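Local coordinates for protein transmembrane oligosaccharyl transferase (Archaeoglobus fulgidus, PDB 3WAJ) that belongs to the oligosaccharyl transferase STT3/AglB family, joining a membrane-embedded GT-C-type region to a large globular part that includes the archaeal long peripheral domain, at residues Y747-T752 against V763-S768; S794-I799 against E808-V813; Y693-E698 against I799-N804. All blocks are in the same frame, centred on the assembly; numbering follows the deposited sequence.

Contact 1. Residues Y747-T752 against V763-S768; sequences YKYAYT and VKIAPS
Lys748 and Thr752, one turn apart on helix 740-755, face Val763 to Ile765 in an extended loop that is not a regular strand. The chains come nearest at Lys748 and Ile765, with 5.8 Å between their CA atoms. Lys748 runs out along the loop with its chain straight beyond CG, crossing Val763 so that CE lies 3.9 Å from Val763 CG2. Its NZ ends 2.8 Å from Ala766 O, approaching almost in line with the carbonyl at a C=O...N angle of 165°. A water takes a second bond from NZ and donates to Lys764 O, 2.7 Å from the water oxygen. Farther along the helix, Val763 CG1 packs 3.7 Å from Tyr751 CD2, and Ile765 CD1 reaches the edge of the Tyr749 ring, 4.0 Å from Tyr749 CD1. Thr752 turns OG1 back to its own helix, 2.8 Å from Tyr749 O, while CG2 faces Val763. Tyr751 OH bonds to Ile761 O, just before the loop segment. Glu744 forms a salt bridge with Lys748 and also accepts from Ser768 OG. The buried ammonium is thus gripped by a carboxylate, a carbonyl and a water, which would be expected to keep it charged while it pins the loop to the helix.

Contact 2. Residues S794-I799 against E808-V813; sequences SVNATI and EYWQTV
Asn796 lays its side chain over one face of the Trp810 indole, the amide and ring planes only 17° apart. ND2 stands 3.2 Å above the ring plane, displaced toward the rim, while Asn796 CB makes a CH-pi contact 3.7 Å from the centroid of the six-membered ring. This overlap follows from CG being anti to the backbone N (chi1 175°), which extends the amide along the indole toward Glu808. At the ring edge, Ser794 OG lies near the plane, 3.7 Å from Trp810 CZ3. The same Asn796 ND2 donates at 2.7 Å to Glu808 OE1, which accepts with its anti lone pair, and makes a weak bond to Tyr809 O at 3.3 Å, so the amide's rotation is set by bonds as well as by the ring. Glu808 is bent at chi2, which curls its carboxylate back over the neighbouring strand; there OE2 accepts from Thr798 OG1, although the modelled separation of 2.5 Å is too short to be trusted in detail. The sheet's other face carries Val795, Ala797, Tyr809 and Gln811; close by, Ile799 and Tyr809 run side by side, Ile799 CG1 4.0 Å from Tyr809 CB. The Tyr809 hydroxyl leaves the pair to bond Leu690 O, and strand 819-824 covers Val795. Underneath, backbone bonds join the pairs Val795/Gln811 and Ala797/Tyr809, Val795 N lying 2.7 Å from Gln811 O. With strand directions 172° apart, this is a regular antiparallel beta hairpin, 792-800 with 806-814, at the border of a four-stranded antiparallel sheet in the long peripheral domain.

Contact 3. Residues Y693-E698 against I799-N804; sequences YRMIYE and IKTNQN
Glu698 is met by three consecutive residues of the turn, Thr801, Asn802 and Gln803. Asn802 grips the Glu698 backbone with both ends of its amide: OD1 takes the Glu698 N-H on an in-plane lone pair at 3.1 Å and 171°, and ND2 returns a bond to Glu698 O at 2.8 Å. A second donor reaches that oxygen, Gln803 NE2 at 3.1 Å; the oxygen lies in the plane of the Gln803 amide, whereas the donor is tilted out of the carbonyl plane. With CG between backbone N and carbonyl carbon (chi1 49°), the Asn802 amide is turned toward the strand end. Asn802 ND2 also lies over one face of the Tyr697 ring, 3.6 Å from CE2. Glu698 OE2 accepts from Thr801 OG1 at 2.6 Å, on the anti side and slightly out of the carboxylate plane. Met695 CE packs on the methyl of Thr801, 3.4 Å from Thr801 CG2. The hydroxyl is set by an ST turn, in which Thr801 OG1 receives Gln803 N at 3.0 Å, inside a type I beta turn closed by Asn804 N to Thr801 O at 2.7 Å. This turn lies in the loop connecting the two strands of the hairpin 792-800/806-814, and it docks on the end of strand 693-698, an edge strand of a five-stranded mixed sheet. In that strand Ile696 and Tyr697 both face Ile773, a classic beta bulge. Farther out, Glu698 OE1 is bound by Arg805 in a salt bridge and by Gly769 N, which fix the carboxylate's other oxygen. Tyr697, in turn, stacks on Trp509 of helix 501-513.

Overall arrangement
All three contacts lie on the same side of the chain's centre, in the globular part. Contacts 2 and 3 share Ile799 and strand 792-800, their centres about 15 Å apart, and cross along the chain: 693-698 comes first, then 794-799, 799-804 and 808-813. Contact 1 is nested in the loop closed by contact 3 and touches it where Ser768 C lies 3.9 Å from Glu698 OE1. Contacts 1 and 2 follow one another in sequence, centres about 17 Å apart, without touching. Contact 1 joins helix 740-755 to the loop leading into strand 771-776, contact 2 stays within the antiparallel sheet, and contact 3 brings the hairpin turn onto the mixed sheet.

Contact 1. Residues Y747-T752 against V763-S768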
# COMPACT_ATOMS: atom_id res chain seq x y z
N TYR A 747 -0.13 -20.08 -20.14
CA TYR A 747 -0.46 -20.97 -19.03
C TYR A 747 -1.44 -22.04 -19.50
O TYR A 747 -1.27 -23.22 -19.19
CB TYR A 747 -1.14 -20.20 -17.91
CG TYR A 747 -0.22 -19.46 -16.98
CD1 TYR A 747 1.10 -19.22 -17.32
CD2 TYR A 747 -0.67 -19.03 -15.75
CE1 TYR A 747 1.95 -18.55 -16.45
CE2 TYR A 747 0.17 -18.37 -14.86
CZ TYR A 747 1.47 -18.13 -15.22
OH TYR A 747 2.30 -17.45 -14.34
N LYS A 748 -2.47 -21.60 -20.22
CA LYS A 748 -3.51 -22.50 -20.73
C LYS A 748 -2.94 -23.46 -21.76
O LYS A 748 -3.26 -24.65 -21.76
CB LYS A 748 -4.65 -21.70 -21.37
CG LYS A 748 -5.44 -20.91 -20.37
CD LYS A 748 -6.57 -20.11 -21.02
CE LYS A 748 -7.43 -19.50 -19.92
NZ LYS A 748 -8.32 -18.41 -20.39
N TYR A 749 -2.11 -22.92 -22.64
CA TYR A 749 -1.41 -23.75 -23.64
C TYR A 749 -0.57 -24.83 -22.95
O TYR A 749 -0.71 -26.01 -23.27
CB TYR A 749 -0.53 -22.87 -24.53
CG TYR A 749 0.37 -23.64 -25.48
CD1 TYR A 749 -0.17 -24.40 -26.52
CD2 TYR A 749 1.76 -23.57 -25.36
CE1 TYR A 749 0.66 -25.10 -27.40
CE2 TYR A 749 2.59 -24.25 -26.22
CZ TYR A 749 2.04 -25.02 -27.24
OH TYR A 749 2.90 -25.68 -28.10
N ALA A 750 0.27 -24.42 -22.00
CA ALA A 750 1.07 -25.35 -21.20
C ALA A 750 0.23 -26.47 -20.58
O ALA A 750 0.61 -27.65 -20.65
CB ALA A 750 1.80 -24.61 -20.11
N TYR A 751 -0.90 -26.10 -19.99
CA TYR A 751 -1.78 -27.10 -19.40
C TYR A 751 -2.22 -28.17 -20.40
O TYR A 751 -2.09 -29.37 -20.14
CB TYR A 751 -3.00 -26.44 -18.73
CG TYR A 751 -4.04 -27.44 -18.28
CD1 TYR A 751 -3.83 -28.28 -17.18
CD2 TYR A 751 -5.23 -27.57 -18.98
CE1 TYR A 751 -4.80 -29.20 -16.79
CE2 TYR A 751 -6.19 -28.49 -18.59
CZ TYR A 751 -5.97 -29.29 -17.50
OH TYR A 751 -6.95 -30.18 -17.14
N THR A 752 -2.73 -27.73 -21.55
CA THR A 752 -3.22 -28.66 -22.58
C THR A 752 -2.13 -29.59 -23.10
O THR A 752 -2.41 -30.69 -23.55
CB THR A 752 -3.87 -27.94 -23.79
OG1 THR A 752 -2.87 -27.23 -24.52
CG2 THR A 752 -4.94 -26.97 -23.33
N VAL A 763 -9.83 -26.64 -21.29
CA VAL A 763 -9.83 -25.19 -21.25
C VAL A 763 -9.52 -24.64 -22.65
O VAL A 763 -8.62 -25.14 -23.33
CB VAL A 763 -8.80 -24.66 -20.22
CG1 VAL A 763 -7.39 -25.09 -20.60
CG2 VAL A 763 -8.88 -23.14 -20.08
N LYS A 764 -10.25 -23.62 -23.09
CA LYS A 764 -9.94 -23.05 -24.39
C LYS A 764 -8.74 -22.13 -24.31
O LYS A 764 -8.54 -21.42 -23.31
CB LYS A 764 -11.15 -22.33 -25.01
CG LYS A 764 -12.17 -23.30 -25.57
CD LYS A 764 -13.25 -22.61 -26.39
CE LYS A 764 -14.06 -21.63 -25.56
NZ LYS A 764 -15.37 -21.30 -26.22
N ILE A 765 -7.91 -22.16 -25.36
CA ILE A 765 -6.75 -21.29 -25.44
C ILE A 765 -7.22 -19.91 -25.93
O ILE A 765 -7.43 -19.70 -27.12
CB ILE A 765 -5.64 -21.91 -26.31
CG1 ILE A 765 -5.20 -23.21 -25.66
CG2 ILE A 765 -4.47 -20.94 -26.47
CD1 ILE A 765 -4.09 -23.91 -26.38
N ALA A 766 -7.43 -19.00 -24.97
CA ALA A 766 -8.05 -17.70 -25.21
C ALA A 766 -7.87 -16.80 -24.00
O ALA A 766 -7.79 -17.30 -22.87
CB ALA A 766 -9.53 -17.86 -25.52
N PRO A 767 -7.85 -15.47 -24.22
CA PRO A 767 -7.75 -14.60 -23.05
C PRO A 767 -9.13 -14.49 -22.39
O PRO A 767 -10.05 -15.15 -22.84
CB PRO A 767 -7.32 -13.25 -23.66
CG PRO A 767 -7.93 -13.24 -25.03
CD PRO A 767 -7.89 -14.72 -25.49
N SER A 768 -9.25 -13.67 -21.35
CA SER A 768 -10.49 -13.60 -20.57
C SER A 768 -10.47 -12.29 -19.80
O SER A 768 -9.49 -11.51 -19.88
CB SER A 768 -10.56 -14.77 -19.60
OG SER A 768 -9.61 -14.59 -18.54
O HOH W 1 -10.32 -19.98 -21.93

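Contact 2. Residues S794-I799 against E808-V813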
# COMPACT_ATOMS: atom_id res chain seq x y z
N SER A 794 -20.52 -37.68 -15.81
CA SER A 794 -20.01 -36.34 -16.10
C SER A 794 -21.13 -35.36 -16.40
O SER A 794 -22.13 -35.72 -17.02
CB SER A 794 -19.01 -36.36 -17.26
OG SER A 794 -19.69 -36.35 -18.51
N VAL A 795 -20.95 -34.11 -15.96
CA VAL A 795 -21.90 -33.05 -16.28
C VAL A 795 -21.21 -31.96 -17.12
O VAL A 795 -20.03 -31.65 -16.92
CB VAL A 795 -22.55 -32.42 -15.03
CG1 VAL A 795 -23.82 -31.69 -15.41
CG2 VAL A 795 -22.88 -33.49 -14.00
N ASN A 796 -21.98 -31.37 -18.03
CA ASN A 796 -21.45 -30.43 -19.01
C ASN A 796 -22.49 -29.34 -19.32
O ASN A 796 -23.68 -29.63 -19.40
CB ASN A 796 -21.07 -31.19 -20.29
CG ASN A 796 -20.63 -30.27 -21.41
OD1 ASN A 796 -21.08 -30.40 -22.55
ND2 ASN A 796 -19.72 -29.35 -21.11
N ALA A 797 -22.03 -28.10 -19.45
CA ALA A 797 -22.91 -26.97 -19.78
C ALA A 797 -22.09 -25.84 -20.39
O ALA A 797 -20.91 -25.67 -20.07
CB ALA A 797 -23.65 -26.49 -18.54
N THR A 798 -22.70 -25.06 -21.27
CA THR A 798 -21.98 -23.94 -21.86
C THR A 798 -22.37 -22.65 -21.12
O THR A 798 -23.55 -22.41 -20.86
CB THR A 798 -22.24 -23.84 -23.37
OG1 THR A 798 -21.92 -25.10 -23.97
CG2 THR A 798 -21.39 -22.76 -24.02
N ILE A 799 -21.36 -21.85 -20.78
CA ILE A 799 -21.58 -20.63 -19.99
C ILE A 799 -21.21 -19.42 -20.85
O ILE A 799 -20.19 -19.45 -21.53
CB ILE A 799 -20.73 -20.64 -18.71
CG1 ILE A 799 -20.85 -21.98 -17.96
CG2 ILE A 799 -21.07 -19.44 -17.80
CD1 ILE A 799 -22.26 -22.27 -17.42
N GLU A 808 -16.69 -23.95 -21.29
CA GLU A 808 -17.47 -25.10 -20.84
C GLU A 808 -17.31 -25.33 -19.34
O GLU A 808 -16.19 -25.35 -18.82
CB GLU A 808 -17.04 -26.36 -21.61
CG GLU A 808 -17.49 -26.37 -23.06
CD GLU A 808 -19.00 -26.28 -23.21
OE1 GLU A 808 -19.72 -27.11 -22.59
OE2 GLU A 808 -19.46 -25.37 -23.92
N TYR A 809 -18.44 -25.46 -18.65
CA TYR A 809 -18.43 -25.96 -17.28
C TYR A 809 -18.43 -27.49 -17.36
O TYR A 809 -19.25 -28.09 -18.05
CB TYR A 809 -19.65 -25.49 -16.49
CG TYR A 809 -19.74 -26.12 -15.10
CD1 TYR A 809 -19.08 -25.55 -14.02
CD2 TYR A 809 -20.45 -27.30 -14.88
CE1 TYR A 809 -19.13 -26.13 -12.75
CE2 TYR A 809 -20.51 -27.89 -13.61
CZ TYR A 809 -19.85 -27.29 -12.55
OH TYR A 809 -19.89 -27.84 -11.29
N TRP A 810 -17.50 -28.11 -16.65
CA TRP A 810 -17.45 -29.57 -16.56
C TRP A 810 -17.31 -30.00 -15.12
O TRP A 810 -16.62 -29.35 -14.34
CB TRP A 810 -16.24 -30.11 -17.33
CG TRP A 810 -16.41 -30.23 -18.81
CD1 TRP A 810 -16.00 -29.35 -19.77
CD2 TRP A 810 -17.03 -31.32 -19.50
NE1 TRP A 810 -16.32 -29.82 -21.02
CE2 TRP A 810 -16.96 -31.03 -20.88
CE3 TRP A 810 -17.63 -32.52 -19.09
CZ2 TRP A 810 -17.47 -31.89 -21.86
CZ3 TRP A 810 -18.14 -33.37 -20.06
CH2 TRP A 810 -18.06 -33.06 -21.43
N GLN A 811 -17.96 -31.10 -14.76
CA GLN A 811 -17.65 -31.77 -13.51
C GLN A 811 -17.82 -33.27 -13.73
O GLN A 811 -18.76 -33.68 -14.42
CB GLN A 811 -18.55 -31.29 -12.36
CG GLN A 811 -18.13 -31.83 -11.00
CD GLN A 811 -19.09 -31.43 -9.89
OE1 GLN A 811 -19.92 -30.54 -10.05
NE2 GLN A 811 -18.98 -32.10 -8.75
N THR A 812 -16.91 -34.07 -13.19
CA THR A 812 -17.01 -35.52 -13.32
C THR A 812 -16.98 -36.16 -11.94
O THR A 812 -16.15 -35.83 -11.10
CB THR A 812 -15.91 -36.11 -14.22
OG1 THR A 812 -16.15 -35.72 -15.57
CG2 THR A 812 -15.95 -37.64 -14.17
N VAL A 813 -17.91 -37.09 -11.74
CA VAL A 813 -18.15 -37.66 -10.43
C VAL A 813 -18.03 -39.18 -10.45
O VAL A 813 -18.58 -39.86 -11.33
CB VAL A 813 -19.53 -37.19 -9.90
CG1 VAL A 813 -20.33 -38.34 -9.34
CG2 VAL A 813 -19.34 -36.08 -8.89

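Contact 3. Residues Y693-E698 against I799-N804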
# COMPACT_ATOMS: atom_id res chain seq x y z
N TYR A 693 -19.11 -22.82 -6.54
CA TYR A 693 -18.77 -21.49 -7.06
C TYR A 693 -19.28 -21.36 -8.48
O TYR A 693 -19.21 -22.32 -9.25
CB TYR A 693 -17.25 -21.27 -7.02
CG TYR A 693 -16.72 -21.35 -5.62
CD1 TYR A 693 -16.52 -20.21 -4.88
CD2 TYR A 693 -16.48 -22.58 -5.02
CE1 TYR A 693 -16.07 -20.28 -3.57
CE2 TYR A 693 -16.04 -22.66 -3.70
CZ TYR A 693 -15.83 -21.51 -2.99
OH TYR A 693 -15.39 -21.58 -1.70
N ARG A 694 -19.79 -20.18 -8.84
CA ARG A 694 -20.24 -19.91 -10.21
C ARG A 694 -19.74 -18.52 -10.57
O ARG A 694 -19.62 -17.66 -9.68
CB ARG A 694 -21.78 -19.97 -10.33
CG ARG A 694 -22.54 -19.12 -9.29
CD ARG A 694 -24.02 -19.12 -9.57
NE ARG A 694 -24.81 -18.31 -8.64
CZ ARG A 694 -26.14 -18.25 -8.63
NH1 ARG A 694 -26.84 -18.96 -9.50
NH2 ARG A 694 -26.77 -17.50 -7.75
N MET A 695 -19.42 -18.29 -11.83
CA MET A 695 -19.04 -16.95 -12.24
C MET A 695 -20.33 -16.13 -12.36
O MET A 695 -21.36 -16.64 -12.80
CB MET A 695 -18.29 -16.99 -13.57
CG MET A 695 -17.92 -15.64 -14.16
SD MET A 695 -16.65 -15.85 -15.41
CE MET A 695 -17.08 -14.50 -16.41
N ILE A 696 -20.28 -14.86 -11.95
CA ILE A 696 -21.47 -14.02 -12.08
C ILE A 696 -21.23 -12.78 -12.92
O ILE A 696 -22.18 -12.15 -13.40
CB ILE A 696 -22.05 -13.62 -10.72
CG1 ILE A 696 -21.02 -12.84 -9.91
CG2 ILE A 696 -22.52 -14.84 -9.96
CD1 ILE A 696 -21.53 -12.42 -8.53
N TYR A 697 -19.95 -12.44 -13.10
CA TYR A 697 -19.52 -11.24 -13.82
C TYR A 697 -18.03 -11.31 -14.17
O TYR A 697 -17.23 -11.79 -13.36
CB TYR A 697 -19.80 -10.00 -12.95
CG TYR A 697 -19.30 -8.67 -13.50
CD1 TYR A 697 -17.97 -8.27 -13.36
CD2 TYR A 697 -20.18 -7.77 -14.11
CE1 TYR A 697 -17.52 -7.03 -13.84
CE2 TYR A 697 -19.74 -6.54 -14.59
CZ TYR A 697 -18.41 -6.18 -14.45
OH TYR A 697 -17.98 -4.97 -14.93
N GLU A 698 -17.65 -10.81 -15.34
CA GLU A 698 -16.24 -10.51 -15.62
C GLU A 698 -16.13 -9.16 -16.32
O GLU A 698 -17.06 -8.70 -16.97
CB GLU A 698 -15.56 -11.59 -16.47
CG GLU A 698 -16.01 -11.63 -17.94
CD GLU A 698 -15.17 -12.61 -18.80
OE1 GLU A 698 -14.05 -12.99 -18.38
OE2 GLU A 698 -15.63 -13.00 -19.90
N ILE A 799 -21.36 -21.85 -20.78
CA ILE A 799 -21.58 -20.63 -19.99
C ILE A 799 -21.21 -19.42 -20.85
O ILE A 799 -20.19 -19.45 -21.53
CB ILE A 799 -20.73 -20.64 -18.71
CG1 ILE A 799 -20.85 -21.98 -17.96
CG2 ILE A 799 -21.07 -19.44 -17.80
CD1 ILE A 799 -22.26 -22.27 -17.42
N LYS A 800 -22.03 -18.37 -20.83
CA LYS A 800 -21.72 -17.13 -21.55
C LYS A 800 -21.58 -15.94 -20.59
O LYS A 800 -22.47 -15.67 -19.78
CB LYS A 800 -22.80 -16.82 -22.58
CG LYS A 800 -22.43 -15.71 -23.58
CD LYS A 800 -23.60 -15.44 -24.53
CE LYS A 800 -23.31 -14.31 -25.50
NZ LYS A 800 -24.56 -13.74 -26.12
N THR A 801 -20.46 -15.22 -20.71
CA THR A 801 -20.19 -14.10 -19.81
C THR A 801 -20.77 -12.82 -20.40
O THR A 801 -21.07 -12.76 -21.59
CB THR A 801 -18.68 -13.93 -19.58
OG1 THR A 801 -18.12 -13.14 -20.64
CG2 THR A 801 -18.00 -15.30 -19.55
N ASN A 802 -20.88 -11.79 -19.57
CA ASN A 802 -21.35 -10.49 -20.02
C ASN A 802 -20.41 -9.82 -21.02
O ASN A 802 -20.65 -8.69 -21.43
CB ASN A 802 -21.54 -9.56 -18.83
CG ASN A 802 -20.33 -9.56 -17.91
OD1 ASN A 802 -19.86 -10.62 -17.47
ND2 ASN A 802 -19.80 -8.37 -17.64
N GLN A 803 -19.33 -10.50 -21.40
CA GLN A 803 -18.43 -10.01 -22.44
C GLN A 803 -18.65 -10.83 -23.69
O GLN A 803 -17.86 -10.76 -24.63
CB GLN A 803 -16.96 -10.15 -22.02
CG GLN A 803 -16.62 -9.42 -20.74
CD GLN A 803 -16.84 -7.93 -20.86
OE1 GLN A 803 -16.85 -7.37 -21.96
NE2 GLN A 803 -17.03 -7.27 -19.72
N ASN A 804 -19.73 -11.62 -23.69
CA ASN A 804 -20.07 -12.50 -24.80
C ASN A 804 -18.91 -13.43 -25.14
O ASN A 804 -18.53 -13.58 -26.31
CB ASN A 804 -20.57 -11.70 -26.01
CG ASN A 804 -21.82 -10.87 -25.71
OD1 ASN A 804 -22.67 -11.28 -24.91
ND2 ASN A 804 -21.93 -9.70 -26.33